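Local coordinates for protein folylpolyglutamate synthase (FolC) (Helicobacter pylori, PDB 6K8C) that probably adds glutamate to dihydropteroate and to reduced folates at the expense of ATP, building dihydrofolate and folylpolyglutamates, at residues K297-I300 with K301-N305; A320-V323 with L324-L327. All coordinates share one frame; numbering follows the deposited sequence.

Contact 1 of 2, residues K297-I300 with K301-N305; sequences KEEI and KRIFN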
loop_
_atom_site.group_PDB
_atom_site.type_symbol
_atom_site.label_atom_id
_atom_site.label_comp_id
_atom_site.label_asym_id
_atom_site.label_seq_id
_atom_site.Cartn_x
_atom_site.Cartn_y
_atom_site.Cartn_z
ATOM N N LYS A 297 -13.923 14.014 3.010
ATOM C CA LYS A 297 -14.973 15.001 3.231
ATOM C C LYS A 297 -14.590 16.341 2.613
ATOM O O LYS A 297 -15.393 16.971 1.916
ATOM C CB LYS A 297 -15.243 15.156 4.730
ATOM C CG LYS A 297 -16.099 16.372 5.077
ATOM C CD LYS A 297 -16.843 16.182 6.405
ATOM C CE LYS A 297 -15.909 16.282 7.608
ATOM N NZ LYS A 297 -16.653 16.187 8.915
ATOM N N GLU A 298 -13.351 16.781 2.849
ATOM C CA GLU A 298 -12.892 18.048 2.287
ATOM C C GLU A 298 -12.840 17.986 0.766
ATOM O O GLU A 298 -13.198 18.953 0.085
ATOM C CB GLU A 298 -11.519 18.410 2.855
ATOM C CG GLU A 298 -11.541 18.921 4.291
ATOM C CD GLU A 298 -12.757 19.778 4.593
ATOM O OE1 GLU A 298 -13.544 19.405 5.492
ATOM O OE2 GLU A 298 -12.922 20.827 3.933
ATOM N N GLU A 299 -12.405 16.851 0.214
ATOM C CA GLU A 299 -12.355 16.719 -1.238
ATOM C C GLU A 299 -13.749 16.617 -1.839
ATOM O O GLU A 299 -13.974 17.092 -2.957
ATOM C CB GLU A 299 -11.512 15.510 -1.626
ATOM C CG GLU A 299 -10.038 15.845 -1.761
ATOM C CD GLU A 299 -9.675 16.330 -3.148
ATOM O OE1 GLU A 299 -9.548 17.558 -3.327
ATOM O OE2 GLU A 299 -9.520 15.490 -4.061
ATOM N N ILE A 300 -14.694 16.009 -1.120
ATOM C CA ILE A 300 -16.079 16.003 -1.580
ATOM C C ILE A 300 -16.624 17.425 -1.649
ATOM O O ILE A 300 -17.326 17.792 -2.599
ATOM C CB ILE A 300 -16.940 15.112 -0.665
ATOM C CG1 ILE A 300 -16.654 13.628 -0.929
ATOM C CG2 ILE A 300 -18.413 15.408 -0.879
ATOM C CD1 ILE A 300 -17.254 12.709 0.129
ATOM N N LYS A 301 -16.318 18.245 -0.640
ATOM C CA LYS A 301 -16.769 19.633 -0.657
ATOM C C LYS A 301 -16.196 20.380 -1.854
ATOM O O LYS A 301 -16.912 21.124 -2.533
ATOM C CB LYS A 301 -16.378 20.337 0.642
ATOM C CG LYS A 301 -17.029 19.784 1.901
ATOM C CD LYS A 301 -16.389 20.399 3.136
ATOM C CE LYS A 301 -17.214 20.157 4.389
ATOM N NZ LYS A 301 -16.518 20.671 5.607
ATOM N N ARG A 302 -14.904 20.196 -2.129
ATOM C CA ARG A 302 -14.284 20.893 -3.251
ATOM C C ARG A 302 -14.860 20.421 -4.580
ATOM O O ARG A 302 -15.223 21.232 -5.440
ATOM C CB ARG A 302 -12.769 20.686 -3.223
ATOM C CG ARG A 302 -12.051 21.240 -4.448
ATOM C CD ARG A 302 -10.552 20.975 -4.401
ATOM N NE ARG A 302 -10.225 19.571 -4.637
ATOM C CZ ARG A 302 -9.815 19.086 -5.804
ATOM N NH1 ARG A 302 -9.534 17.795 -5.928
ATOM N NH2 ARG A 302 -9.686 19.892 -6.851
ATOM N N ILE A 303 -14.966 19.105 -4.759
ATOM C CA ILE A 303 -15.251 18.549 -6.077
ATOM C C ILE A 303 -16.738 18.630 -6.398
ATOM O O ILE A 303 -17.125 19.069 -7.487
ATOM C CB ILE A 303 -14.724 17.105 -6.159
ATOM C CG1 ILE A 303 -13.197 17.102 -6.047
ATOM C CG2 ILE A 303 -15.179 16.436 -7.455
ATOM C CD1 ILE A 303 -12.569 15.734 -6.200
ATOM N N PHE A 304 -17.597 18.213 -5.465
ATOM C CA PHE A 304 -19.030 18.158 -5.730
ATOM C C PHE A 304 -19.818 19.298 -5.100
ATOM O O PHE A 304 -20.873 19.661 -5.629
ATOM C CB PHE A 304 -19.610 16.828 -5.245
ATOM C CG PHE A 304 -18.972 15.627 -5.873
ATOM C CD1 PHE A 304 -19.077 15.406 -7.235
ATOM C CD2 PHE A 304 -18.265 14.717 -5.102
ATOM C CE1 PHE A 304 -18.492 14.297 -7.818
ATOM C CE2 PHE A 304 -17.675 13.608 -5.678
ATOM C CZ PHE A 304 -17.789 13.398 -7.040
ATOM N N ASN A 305 -19.349 19.851 -3.979
ATOM C CA ASN A 305 -19.989 21.002 -3.335
ATOM C C ASN A 305 -21.464 20.729 -3.045
ATOM O O ASN A 305 -22.327 21.595 -3.210
ATOM C CB ASN A 305 -19.816 22.264 -4.185
ATOM C CG ASN A 305 -20.075 23.538 -3.403
ATOM O OD1 ASN A 305 -19.744 23.636 -2.220
ATOM N ND2 ASN A 305 -20.674 24.523 -4.063
#
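E299 and R302, one turn apart near the C-terminal end of helix 290-303, run side by side, pointing the same way, and join in a carboxylate-guanidinium salt bridge. The two flat groups are nearly coplanar, their planes 15° apart. E299 OE2 receives R302 NH1 at 3.0 Å through its syn lone pair, with the donor hydrogen well directed. E299 OE1 lies at the guanidinium edge, where R302 NH1 adds a weak, more bent bond; R302 NE is placed 2.5 Å from E299 OE1, shorter than a normal bond, so its exact length is doubtful. R302 leaves the backbone with CG anti to its N (chi1 173°) and then bends at chi3, which brings its NE and NH1 edge to the carboxylate. I303 CG1 packs on one face of that group, 3.6 Å above its plane and toward the rim, while I303 CD1 reaches E299 OE2.

A second, longer bridge forms elsewhere on the helix surface: the extended K301 chain carries NZ to E298 OE1 at 3.2 Å, on the syn side of the carboxylate. K297 runs alongside K301, but its NZ is bonded to the carbonyl of I326.

Beneath these side chains, successive i to i+4 backbone bonds hold the spacing. I300 O takes both F304 N (2.9 Å) and, as an i to i+5 bond, N305 N (3.2 Å), and N305 has positive phi as the chain leaves the helix. I300, which is buried, touches V330, and F304 touches N372.

Both bridges are the i to i+3 kind. E298 probably eases the repulsion between K301 NZ and K297 NZ, 5.6 Å apart, while E299 separately offsets the charge of R302.

Contact 2 of 2, residues A320-V323 with L324-L327; sequences AFLV and LEIL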
loop_
_atom_site.group_PDB
_atom_site.type_symbol
_atom_site.label_atom_id
_atom_site.label_comp_id
_atom_site.label_asym_id
_atom_site.label_seq_id
_atom_site.Cartn_x
_atom_site.Cartn_y
_atom_site.Cartn_z
ATOM N N ALA A 320 -15.826 1.800 12.285
ATOM C CA ALA A 320 -16.798 2.227 11.284
ATOM C C ALA A 320 -17.622 3.408 11.778
ATOM O O ALA A 320 -17.918 4.330 11.009
ATOM C CB ALA A 320 -17.710 1.061 10.910
ATOM N N PHE A 321 -17.995 3.399 13.060
ATOM C CA PHE A 321 -18.842 4.456 13.601
ATOM C C PHE A 321 -18.203 5.828 13.409
ATOM O O PHE A 321 -18.833 6.752 12.882
ATOM C CB PHE A 321 -19.125 4.193 15.086
ATOM C CG PHE A 321 -19.829 5.320 15.774
ATOM C CD1 PHE A 321 -21.210 5.424 15.721
ATOM C CD2 PHE A 321 -19.114 6.281 16.475
ATOM C CE1 PHE A 321 -21.866 6.459 16.351
ATOM C CE2 PHE A 321 -19.766 7.325 17.103
ATOM C CZ PHE A 321 -21.142 7.415 17.041
ATOM N N LEU A 322 -16.949 5.977 13.837
ATOM C CA LEU A 322 -16.294 7.278 13.761
ATOM C C LEU A 322 -16.122 7.730 12.316
ATOM O O LEU A 322 -16.341 8.904 11.993
ATOM C CB LEU A 322 -14.942 7.217 14.470
ATOM C CG LEU A 322 -14.142 8.518 14.530
ATOM C CD1 LEU A 322 -15.021 9.654 15.025
ATOM C CD2 LEU A 322 -12.911 8.347 15.413
ATOM N N VAL A 323 -15.741 6.809 11.431
ATOM C CA VAL A 323 -15.526 7.164 10.031
ATOM C C VAL A 323 -16.822 7.666 9.405
ATOM O O VAL A 323 -16.847 8.701 8.728
ATOM C CB VAL A 323 -14.943 5.963 9.268
ATOM C CG1 VAL A 323 -15.236 6.070 7.783
ATOM C CG2 VAL A 323 -13.446 5.859 9.536
ATOM N N LEU A 324 -17.926 6.953 9.646
ATOM C CA LEU A 324 -19.212 7.378 9.104
ATOM C C LEU A 324 -19.697 8.667 9.757
ATOM O O LEU A 324 -20.351 9.490 9.105
ATOM C CB LEU A 324 -20.243 6.262 9.277
ATOM C CG LEU A 324 -19.921 4.992 8.480
ATOM C CD1 LEU A 324 -20.727 3.807 8.985
ATOM C CD2 LEU A 324 -20.174 5.226 6.998
ATOM N N GLU A 325 -19.405 8.856 11.048
ATOM C CA GLU A 325 -19.761 10.113 11.700
ATOM C C GLU A 325 -19.012 11.285 11.076
ATOM O O GLU A 325 -19.579 12.369 10.891
ATOM C CB GLU A 325 -19.476 10.027 13.199
ATOM C CG GLU A 325 -19.949 11.240 13.976
ATOM C CD GLU A 325 -19.522 11.203 15.433
ATOM O OE1 GLU A 325 -18.300 11.175 15.703
ATOM O OE2 GLU A 325 -20.413 11.197 16.308
ATOM N N ILE A 326 -17.740 11.082 10.738
ATOM C CA ILE A 326 -16.959 12.135 10.091
ATOM C C ILE A 326 -17.527 12.458 8.712
ATOM O O ILE A 326 -17.614 13.628 8.315
ATOM C CB ILE A 326 -15.477 11.719 10.021
ATOM C CG1 ILE A 326 -14.834 11.824 11.410
ATOM C CG2 ILE A 326 -14.717 12.556 8.994
ATOM C CD1 ILE A 326 -13.607 10.948 11.579
ATOM N N LEU A 327 -17.940 11.430 7.965
ATOM C CA LEU A 327 -18.416 11.651 6.605
ATOM C C LEU A 327 -19.855 12.145 6.561
ATOM O O LEU A 327 -20.238 12.809 5.592
ATOM C CB LEU A 327 -18.289 10.366 5.781
ATOM C CG LEU A 327 -16.852 9.962 5.447
ATOM C CD1 LEU A 327 -16.779 8.514 4.977
ATOM C CD2 LEU A 327 -16.297 10.906 4.394
#
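L322 and I326 meet at an oblique angle along one flank of helix 320-327. I326 CD1 approaches L322 CG at 3.9 Å and touches L322 CD1 as closely, so the end of the isoleucine lies against the fork of the leucine. I326 places CG1 beside its own backbone N (chi1 -74°), which folds the branch back over the preceding turn and brings CD1 close to L322 O.

V323 and L327 are oriented differently. They lie side by side, pointing the same way, with V323 CG1 and L327 CD1 4.0 Å apart. The two pairs therefore give two apolar i to i+4 contacts on adjacent strips of the helix.

E325 reaches between F321 and L322. Its chain is extended, and the carboxylate divides its contacts: OE1 lies 3.7 Å from L322 CD1, whereas OE2 lies 3.9 Å from F321 CZ. Ring and carboxylate planes are inclined by 58°, and OE2 approaches the phenyl ring obliquely. These are van der Waals contacts of a carboxylate with hydrocarbon. The helical backbone supplies the bonding between the segments, from L324 N to A320 O through L327 N to V323 O, and L324 also brings its CG to 3.3 Å from A320 O.

D319 OD1 accepts a bond from L322 N at the start of the helix. In the beta-alpha-beta unit formed with strands 308-312 and 331-336, L324 turns to L310 and Y312 of the first strand, and V323 and L327 rest on Y376 of strand 373-376. F321, L324 and E325 touch helix 347-357, while L322 and I326 pack against P290 at the start of helix 290-303, with I326 also reaching A293 and K294.

In the fold
Contact 1 comes first along the chain, in the second half of helix 290-303 and its exit; strand 308-312 then leads to contact 2 on helix 320-327. Their centres are 16 Å apart, and both belong to the Mur ligase-type glutamate ligase domain. The two helices are neighbours beside the mixed sheet that contains strands 308-312, 331-336 and 373-376. They meet directly: K297 NZ of contact 1 probably donates to I326 O of contact 2, and L327 packs against the backbone of K297. A lysine thus ties one helix to a carbonyl near the end of the other, joining the two as adjoining parts of the C-terminal domain.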